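Local coordinates for KLLA0E08119p (Kluyveromyces lactis, PDB 3VA7), which probably catalyses the biotin- and ATP-dependent carboxylation of urea to urea-1-carboxylate (allophanate), the first step of urea breakdown by the allophanate route, at residues A[513-518]-A[795-800]; A[651-656]-A[801-806]. One frame throughout, in Å; residues are numbered along the deposited sequence.

Contact 1: residues A[513-518]-A[795-800]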
ATOM      1  N   SER A 513      -9.970 -23.004   7.960  1.00 29.34           N
ATOM      2  CA  SER A 513     -11.199 -22.294   8.247  1.00 28.90           C
ATOM      3  C   SER A 513     -11.540 -21.324   7.136  1.00 29.40           C
ATOM      4  O   SER A 513     -12.732 -21.156   6.778  1.00 29.46           O
ATOM      5  CB  SER A 513     -11.088 -21.520   9.561  1.00 29.49           C
ATOM      6  OG  SER A 513     -10.592 -22.274  10.680  1.00 28.83           O
ATOM      7  N   PHE A 514     -10.508 -20.675   6.571  1.00 29.78           N
ATOM      8  CA  PHE A 514     -10.748 -19.651   5.559  1.00 29.22           C
ATOM      9  C   PHE A 514     -11.443 -20.334   4.385  1.00 30.51           C
ATOM     10  O   PHE A 514     -12.425 -19.824   3.837  1.00 30.61           O
ATOM     11  CB  PHE A 514      -9.446 -18.984   5.113  1.00 28.72           C
ATOM     12  CG  PHE A 514      -9.620 -18.015   3.948  1.00 26.59           C
ATOM     13  CD1 PHE A 514      -9.772 -16.657   4.174  1.00 23.60           C
ATOM     14  CD2 PHE A 514      -9.619 -18.480   2.616  1.00 25.42           C
ATOM     15  CE1 PHE A 514      -9.957 -15.767   3.077  1.00 24.01           C
ATOM     16  CE2 PHE A 514      -9.807 -17.606   1.498  1.00 24.09           C
ATOM     17  CZ  PHE A 514      -9.965 -16.232   1.737  1.00 20.67           C
ATOM     18  N   ARG A 515     -10.921 -21.498   3.997  1.00 31.54           N
ATOM     19  CA  ARG A 515     -11.414 -22.172   2.807  1.00 32.49           C
ATOM     20  C   ARG A 515     -12.730 -22.865   3.095  1.00 32.61           C
ATOM     21  O   ARG A 515     -13.587 -22.953   2.235  1.00 31.86           O
ATOM     22  CB  ARG A 515     -10.402 -23.170   2.288  1.00 33.61           C
ATOM     23  CG  ARG A 515      -9.055 -22.553   1.971  1.00 33.28           C
ATOM     24  CD  ARG A 515      -8.394 -23.311   0.903  1.00 30.20           C
ATOM     25  NE  ARG A 515      -7.677 -24.471   1.379  1.00 32.00           N
ATOM     26  CZ  ARG A 515      -7.474 -25.579   0.639  1.00 32.70           C
ATOM     27  NH1 ARG A 515      -7.966 -25.692  -0.612  1.00 27.00           N
ATOM     28  NH2 ARG A 515      -6.812 -26.594   1.174  1.00 27.04           N
ATOM     29  N   LEU A 516     -12.909 -23.325   4.323  1.00 33.63           N
ATOM     30  CA  LEU A 516     -14.227 -23.804   4.712  1.00 34.67           C
ATOM     31  C   LEU A 516     -15.213 -22.669   4.515  1.00 34.88           C
ATOM     32  O   LEU A 516     -16.234 -22.859   3.845  1.00 33.83           O
ATOM     33  CB  LEU A 516     -14.261 -24.274   6.162  1.00 34.81           C
ATOM     34  CG  LEU A 516     -13.658 -25.633   6.523  1.00 38.44           C
ATOM     35  CD1 LEU A 516     -13.486 -25.760   8.060  1.00 39.90           C
ATOM     36  CD2 LEU A 516     -14.472 -26.803   5.955  1.00 37.39           C
ATOM     37  N   ALA A 517     -14.907 -21.501   5.106  1.00 35.31           N
ATOM     38  CA  ALA A 517     -15.858 -20.405   5.090  1.00 36.21           C
ATOM     39  C   ALA A 517     -16.212 -20.133   3.633  1.00 37.25           C
ATOM     40  O   ALA A 517     -17.413 -20.082   3.260  1.00 38.32           O
ATOM     41  CB  ALA A 517     -15.303 -19.157   5.793  1.00 35.71           C
ATOM     42  N   ASN A 518     -15.195 -20.036   2.776  1.00 36.78           N
ATOM     43  CA  ASN A 518     -15.506 -19.864   1.365  1.00 36.85           C
ATOM     44  C   ASN A 518     -16.428 -20.916   0.790  1.00 36.42           C
ATOM     45  O   ASN A 518     -17.421 -20.612   0.130  1.00 36.73           O
ATOM     46  CB  ASN A 518     -14.240 -19.705   0.509  1.00 36.41           C
ATOM     47  CG  ASN A 518     -13.938 -18.230   0.218  1.00 37.63           C
ATOM     48  OD1 ASN A 518     -14.868 -17.374   0.237  1.00 34.30           O
ATOM     49  ND2 ASN A 518     -12.656 -17.919  -0.057  1.00 34.17           N
ATOM     50  N   SER A 795      -5.521 -34.370   2.513  1.00 36.72           N
ATOM     51  CA  SER A 795      -6.813 -34.534   3.114  1.00 36.55           C
ATOM     52  C   SER A 795      -7.544 -33.196   3.212  1.00 37.04           C
ATOM     53  O   SER A 795      -8.770 -33.184   3.151  1.00 37.06           O
ATOM     54  CB  SER A 795      -6.697 -35.163   4.490  1.00 36.35           C
ATOM     55  OG  SER A 795      -6.868 -34.170   5.484  1.00 36.73           O
ATOM     56  N   GLN A 796      -6.826 -32.075   3.375  1.00 36.64           N
ATOM     57  CA  GLN A 796      -7.532 -30.803   3.447  1.00 36.84           C
ATOM     58  C   GLN A 796      -8.045 -30.430   2.042  1.00 37.90           C
ATOM     59  O   GLN A 796      -9.170 -29.948   1.863  1.00 37.81           O
ATOM     60  CB  GLN A 796      -6.678 -29.694   4.078  1.00 36.98           C
ATOM     61  CG  GLN A 796      -6.313 -29.911   5.570  1.00 35.25           C
ATOM     62  CD  GLN A 796      -5.376 -28.836   6.176  1.00 35.10           C
ATOM     63  OE1 GLN A 796      -4.999 -28.918   7.361  1.00 34.64           O
ATOM     64  NE2 GLN A 796      -5.001 -27.835   5.377  1.00 35.72           N
ATOM     65  N   ASP A 797      -7.243 -30.693   1.025  1.00 38.56           N
ATOM     66  CA  ASP A 797      -7.690 -30.360  -0.286  1.00 39.55           C
ATOM     67  C   ASP A 797      -8.910 -31.193  -0.700  1.00 40.35           C
ATOM     68  O   ASP A 797      -9.845 -30.658  -1.304  1.00 41.45           O
ATOM     69  CB  ASP A 797      -6.528 -30.493  -1.274  1.00 40.84           C
ATOM     70  CG  ASP A 797      -5.393 -29.470  -1.014  1.00 41.03           C
ATOM     71  OD1 ASP A 797      -5.512 -28.633  -0.122  1.00 42.52           O
ATOM     72  OD2 ASP A 797      -4.359 -29.522  -1.698  1.00 42.82           O
ATOM     73  N   LYS A 798      -8.919 -32.482  -0.371  1.00 40.46           N
ATOM     74  CA  LYS A 798     -10.057 -33.335  -0.708  1.00 41.52           C
ATOM     75  C   LYS A 798     -11.278 -32.923   0.071  1.00 40.12           C
ATOM     76  O   LYS A 798     -12.396 -32.980  -0.441  1.00 40.08           O
ATOM     77  CB  LYS A 798      -9.797 -34.844  -0.484  1.00 42.53           C
ATOM     78  CG  LYS A 798      -8.663 -35.469  -1.331  1.00 47.08           C
ATOM     79  CD  LYS A 798      -8.873 -35.377  -2.876  1.00 54.33           C
ATOM     80  CE  LYS A 798      -9.584 -36.655  -3.424  1.00 59.16           C
ATOM     81  NZ  LYS A 798      -9.049 -37.956  -2.815  1.00 57.87           N
ATOM     82  N   SER A 799     -11.057 -32.505   1.309  1.00 39.29           N
ATOM     83  CA  SER A 799     -12.138 -32.057   2.160  1.00 38.31           C
ATOM     84  C   SER A 799     -12.729 -30.835   1.533  1.00 37.98           C
ATOM     85  O   SER A 799     -13.927 -30.777   1.347  1.00 38.27           O
ATOM     86  CB  SER A 799     -11.631 -31.774   3.555  1.00 38.69           C
ATOM     87  OG  SER A 799     -11.199 -32.993   4.155  1.00 39.41           O
ATOM     88  N   ILE A 800     -11.901 -29.886   1.123  1.00 37.64           N
ATOM     89  CA  ILE A 800     -12.456 -28.715   0.504  1.00 37.73           C
ATOM     90  C   ILE A 800     -13.066 -28.945  -0.860  1.00 38.22           C
ATOM     91  O   ILE A 800     -14.067 -28.323  -1.192  1.00 37.51           O
ATOM     92  CB  ILE A 800     -11.487 -27.535   0.520  1.00 37.77           C
ATOM     93  CG1 ILE A 800     -11.720 -26.756   1.802  1.00 36.91           C
ATOM     94  CG2 ILE A 800     -11.741 -26.566  -0.640  1.00 37.49           C
ATOM     95  CD1 ILE A 800     -10.871 -27.211   2.812  1.00 34.33           C
TER
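Arg515 of helix 511-520 reaches across to helix 786-802 and gives its NH2 to OD1 of Asp797, a salt bridge of 2.7 Å with an N-H...O angle of 150°. OD1 is approached nearly end-on along its C-O bond, while the guanidinium and carboxylate planes stand 83° apart. The other carboxylate oxygen, OD2, is taken by Lys793 one turn earlier, so each oxygen of Asp797 has its own cation. Beside the salt bridge, Ile800, with CG2 anti to its backbone N, packs on both the CB and the guanidinium of Arg515: CG1 lies 3.9 Å from Arg515 CB, CG2 comes near NH1, and CD1 sits over one guanidinium face. Ser799 OG donates to Ser795 O, one turn back in its own helix, at 2.6 Å, from the face opposite to that used by Ser799 N. Cutting Arg515 back to an alanine would probably leave Asp797 OD1 without its cross-helix partner and strip the cover from Ile800. The segments run nearly parallel (14°) with axes 10.7 Å apart. Tyr512 adds packing against Gln796, Ser799 and Ile800, so these two helices of the carboxyltransferase region are joined by one charged link set beside apolar packing.

Contact 2: residues A[651-656]-A[801-806]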
ATOM      1  N   LYS A 651     -19.842 -31.778   9.325  1.00 42.03           N
ATOM      2  CA  LYS A 651     -19.162 -31.508  10.605  1.00 43.00           C
ATOM      3  C   LYS A 651     -17.904 -32.323  10.808  1.00 41.90           C
ATOM      4  O   LYS A 651     -17.090 -31.974  11.648  1.00 42.86           O
ATOM      5  CB  LYS A 651     -20.106 -31.719  11.784  1.00 44.04           C
ATOM      6  CG  LYS A 651     -21.573 -31.526  11.389  1.00 49.73           C
ATOM      7  CD  LYS A 651     -22.319 -30.523  12.311  1.00 58.03           C
ATOM      8  CE  LYS A 651     -23.756 -30.239  11.756  1.00 62.53           C
ATOM      9  NZ  LYS A 651     -24.576 -29.289  12.605  1.00 63.63           N
ATOM     10  N   SER A 652     -17.751 -33.431  10.094  1.00 40.64           N
ATOM     11  CA  SER A 652     -16.522 -34.210  10.224  1.00 40.09           C
ATOM     12  C   SER A 652     -15.319 -33.473   9.577  1.00 40.52           C
ATOM     13  O   SER A 652     -14.159 -33.729   9.916  1.00 39.72           O
ATOM     14  CB  SER A 652     -16.687 -35.613   9.631  1.00 40.02           C
ATOM     15  OG  SER A 652     -17.127 -35.581   8.277  1.00 37.94           O
ATOM     16  N   LEU A 653     -15.634 -32.565   8.650  1.00 40.26           N
ATOM     17  CA  LEU A 653     -14.659 -31.710   7.993  1.00 40.41           C
ATOM     18  C   LEU A 653     -14.231 -30.465   8.807  1.00 40.95           C
ATOM     19  O   LEU A 653     -13.286 -29.754   8.402  1.00 40.67           O
ATOM     20  CB  LEU A 653     -15.194 -31.252   6.631  1.00 40.10           C
ATOM     21  CG  LEU A 653     -15.645 -32.320   5.638  1.00 39.42           C
ATOM     22  CD1 LEU A 653     -15.792 -31.714   4.234  1.00 33.64           C
ATOM     23  CD2 LEU A 653     -14.698 -33.556   5.656  1.00 38.47           C
ATOM     24  N   LEU A 654     -14.918 -30.176   9.923  1.00 40.69           N
ATOM     25  CA  LEU A 654     -14.486 -29.050  10.756  1.00 40.58           C
ATOM     26  C   LEU A 654     -13.170 -29.380  11.453  1.00 40.18           C
ATOM     27  O   LEU A 654     -12.950 -30.531  11.822  1.00 40.49           O
ATOM     28  CB  LEU A 654     -15.534 -28.639  11.785  1.00 40.01           C
ATOM     29  CG  LEU A 654     -16.887 -28.233  11.201  1.00 41.13           C
ATOM     30  CD1 LEU A 654     -17.845 -27.914  12.368  1.00 38.23           C
ATOM     31  CD2 LEU A 654     -16.795 -27.081  10.155  1.00 39.09           C
ATOM     32  N   PRO A 655     -12.283 -28.380  11.591  1.00 39.47           N
ATOM     33  CA  PRO A 655     -11.039 -28.592  12.303  1.00 39.66           C
ATOM     34  C   PRO A 655     -11.282 -28.642  13.807  1.00 39.44           C
ATOM     35  O   PRO A 655     -12.228 -28.015  14.295  1.00 40.03           O
ATOM     36  CB  PRO A 655     -10.217 -27.345  11.948  1.00 39.69           C
ATOM     37  CG  PRO A 655     -11.217 -26.325  11.561  1.00 38.46           C
ATOM     38  CD  PRO A 655     -12.284 -27.094  10.876  1.00 38.90           C
ATOM     39  N   THR A 656     -10.435 -29.375  14.515  1.00 38.17           N
ATOM     40  CA  THR A 656     -10.530 -29.480  15.948  1.00 37.28           C
ATOM     41  C   THR A 656      -9.563 -28.518  16.565  1.00 36.89           C
ATOM     42  O   THR A 656      -8.375 -28.801  16.707  1.00 35.66           O
ATOM     43  CB  THR A 656     -10.172 -30.899  16.494  1.00 37.21           C
ATOM     44  OG1 THR A 656     -10.769 -31.902  15.682  1.00 37.47           O
ATOM     45  CG2 THR A 656     -10.686 -31.055  17.897  1.00 37.69           C
ATOM     46  N   ASP A 801     -12.476 -29.832  -1.647  1.00 40.05           N
ATOM     47  CA  ASP A 801     -12.899 -29.983  -3.051  1.00 42.26           C
ATOM     48  C   ASP A 801     -14.189 -30.740  -3.241  1.00 41.80           C
ATOM     49  O   ASP A 801     -14.989 -30.403  -4.114  1.00 41.52           O
ATOM     50  CB  ASP A 801     -11.813 -30.644  -3.906  1.00 43.27           C
ATOM     51  CG  ASP A 801     -10.654 -29.698  -4.244  1.00 47.55           C
ATOM     52  OD1 ASP A 801      -9.564 -30.217  -4.598  1.00 52.69           O
ATOM     53  OD2 ASP A 801     -10.824 -28.456  -4.176  1.00 52.62           O
ATOM     54  N   ASN A 802     -14.374 -31.776  -2.439  1.00 42.40           N
ATOM     55  CA  ASN A 802     -15.549 -32.638  -2.583  1.00 43.22           C
ATOM     56  C   ASN A 802     -16.609 -32.251  -1.571  1.00 43.92           C
ATOM     57  O   ASN A 802     -17.808 -32.231  -1.901  1.00 44.32           O
ATOM     58  CB  ASN A 802     -15.173 -34.113  -2.420  1.00 42.78           C
ATOM     59  CG  ASN A 802     -14.168 -34.594  -3.476  1.00 42.99           C
ATOM     60  OD1 ASN A 802     -14.134 -34.112  -4.624  1.00 38.80           O
ATOM     61  ND2 ASN A 802     -13.345 -35.563  -3.083  1.00 45.56           N
ATOM     62  N   PHE A 803     -16.146 -31.941  -0.350  1.00 43.99           N
ATOM     63  CA  PHE A 803     -16.997 -31.434   0.728  1.00 44.54           C
ATOM     64  C   PHE A 803     -17.916 -32.551   1.232  1.00 44.63           C
ATOM     65  O   PHE A 803     -19.136 -32.417   1.208  1.00 44.45           O
ATOM     66  CB  PHE A 803     -17.803 -30.205   0.239  1.00 44.55           C
ATOM     67  CG  PHE A 803     -18.001 -29.109   1.291  1.00 43.92           C
ATOM     68  CD1 PHE A 803     -16.973 -28.747   2.165  1.00 40.05           C
ATOM     69  CD2 PHE A 803     -19.224 -28.399   1.357  1.00 44.15           C
ATOM     70  CE1 PHE A 803     -17.156 -27.701   3.104  1.00 41.01           C
ATOM     71  CE2 PHE A 803     -19.423 -27.348   2.306  1.00 42.47           C
ATOM     72  CZ  PHE A 803     -18.403 -26.999   3.169  1.00 40.87           C
ATOM     73  N   GLU A 804     -17.298 -33.636   1.697  1.00 44.83           N
ATOM     74  CA  GLU A 804     -17.957 -34.924   1.951  1.00 45.86           C
ATOM     75  C   GLU A 804     -17.496 -35.496   3.317  1.00 45.93           C
ATOM     76  O   GLU A 804     -16.293 -35.546   3.583  1.00 46.63           O
ATOM     77  CB  GLU A 804     -17.677 -35.890   0.757  1.00 45.28           C
ATOM     78  CG  GLU A 804     -18.546 -35.539  -0.482  1.00 48.55           C
ATOM     79  CD  GLU A 804     -18.329 -36.380  -1.793  1.00 55.45           C
ATOM     80  OE1 GLU A 804     -17.524 -37.360  -1.834  1.00 55.98           O
ATOM     81  OE2 GLU A 804     -19.011 -36.042  -2.813  1.00 57.00           O
ATOM     82  N   GLU A 805     -18.431 -35.898   4.183  1.00 45.56           N
ATOM     83  CA  GLU A 805     -18.095 -36.416   5.535  1.00 45.55           C
ATOM     84  C   GLU A 805     -16.914 -37.415   5.539  1.00 45.44           C
ATOM     85  O   GLU A 805     -16.863 -38.321   4.712  1.00 45.24           O
ATOM     86  CB  GLU A 805     -19.303 -37.122   6.204  1.00 45.52           C
ATOM     87  CG  GLU A 805     -20.656 -36.444   6.085  1.00 48.21           C
ATOM     88  CD  GLU A 805     -20.974 -35.412   7.242  1.00 52.89           C
ATOM     89  OE1 GLU A 805     -20.242 -35.400   8.298  1.00 52.54           O
ATOM     90  OE2 GLU A 805     -21.973 -34.627   7.076  1.00 50.07           O
ATOM     91  N   GLY A 806     -15.996 -37.271   6.495  1.00 45.92           N
ATOM     92  CA  GLY A 806     -14.967 -38.283   6.741  1.00 45.93           C
ATOM     93  C   GLY A 806     -13.626 -38.107   6.029  1.00 46.21           C
ATOM     94  O   GLY A 806     -12.689 -38.890   6.276  1.00 45.62           O
TER
HETATM   95  O   HOH W   1     -22.703 -33.059   8.952  1.00 33.31           O
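Leu653 and Ser652 carry the contact between the loop 651-656 and the chain where it leaves helix 786-802. From CB of Leu653, chi1 (-55°) puts CG anti to the carbonyl carbon, and from there both methyls reach 801-806. CG lies 3.9 Å from Glu804 O. Beyond it the branches part: CD1 packs on the backbone at the helix end, 3.7 Å from Phe803 CA and 3.5 Å from Glu804 N, and also meets the ring atom Phe803 CD1 obliquely, whereas CD2 rests against Glu804 O and comes within 4.0 Å of Gly806 N. The leucine thus fills the bend that begins at Phe803, the first residue past the helix, whose phi is positive.

Beside this apolar plug, Ser652 works as a polar clasp. Its OG accepts from Gly806 N at 2.7 Å, with an N-H...O angle of 139°, and donates to Glu805 OE1 at 3.1 Å. That acceptor is met on its anti side, 34° out of the carboxylate plane. The glutamate chain bends at chi2 and folds its carboxylate back toward the loop. Its second oxygen, OE2, accepts from a water 2.6 Å away, which in turn accepts from Lys651 N, so both carboxylate oxygens are tied to the loop, one directly and one through water. At Gly806, where phi is positive, a side chain would jam against the preceding carbonyl oxygen.

In the chain the loop falls after strand 626-628 and before strand 662-669, and helix 511-520 borders both partners: Tyr512 OH bonds Leu653 O and its side chain touches Pro655, while Phe803 packs on Arg519 and Val520. Residues 651-656 are thereby held between that helix and the exit from helix 786-802.

In the fold
Both contacts draw on helix 786-802, contact 1 on its last turns and contact 2 on its end and the chain beyond, and their centres are only 8 Å apart. Leu516 joins them, its CD1 lying 3.3 Å from Pro655 CD and its CD2 touching Phe803. Each is partly buried, but contact 1 has no fully exposed residue among those that touch, whereas in contact 2 four of seven are exposed. The chemistry follows: helix against helix, a direct salt bridge beside apolar packing; loop against helix exit, serine-to-carboxylate and backbone bonds, a water bridge, and a buried Leu653-Phe803 pair. The segments alternate along the chain, so the spans closed by the two contacts overlap in sequence.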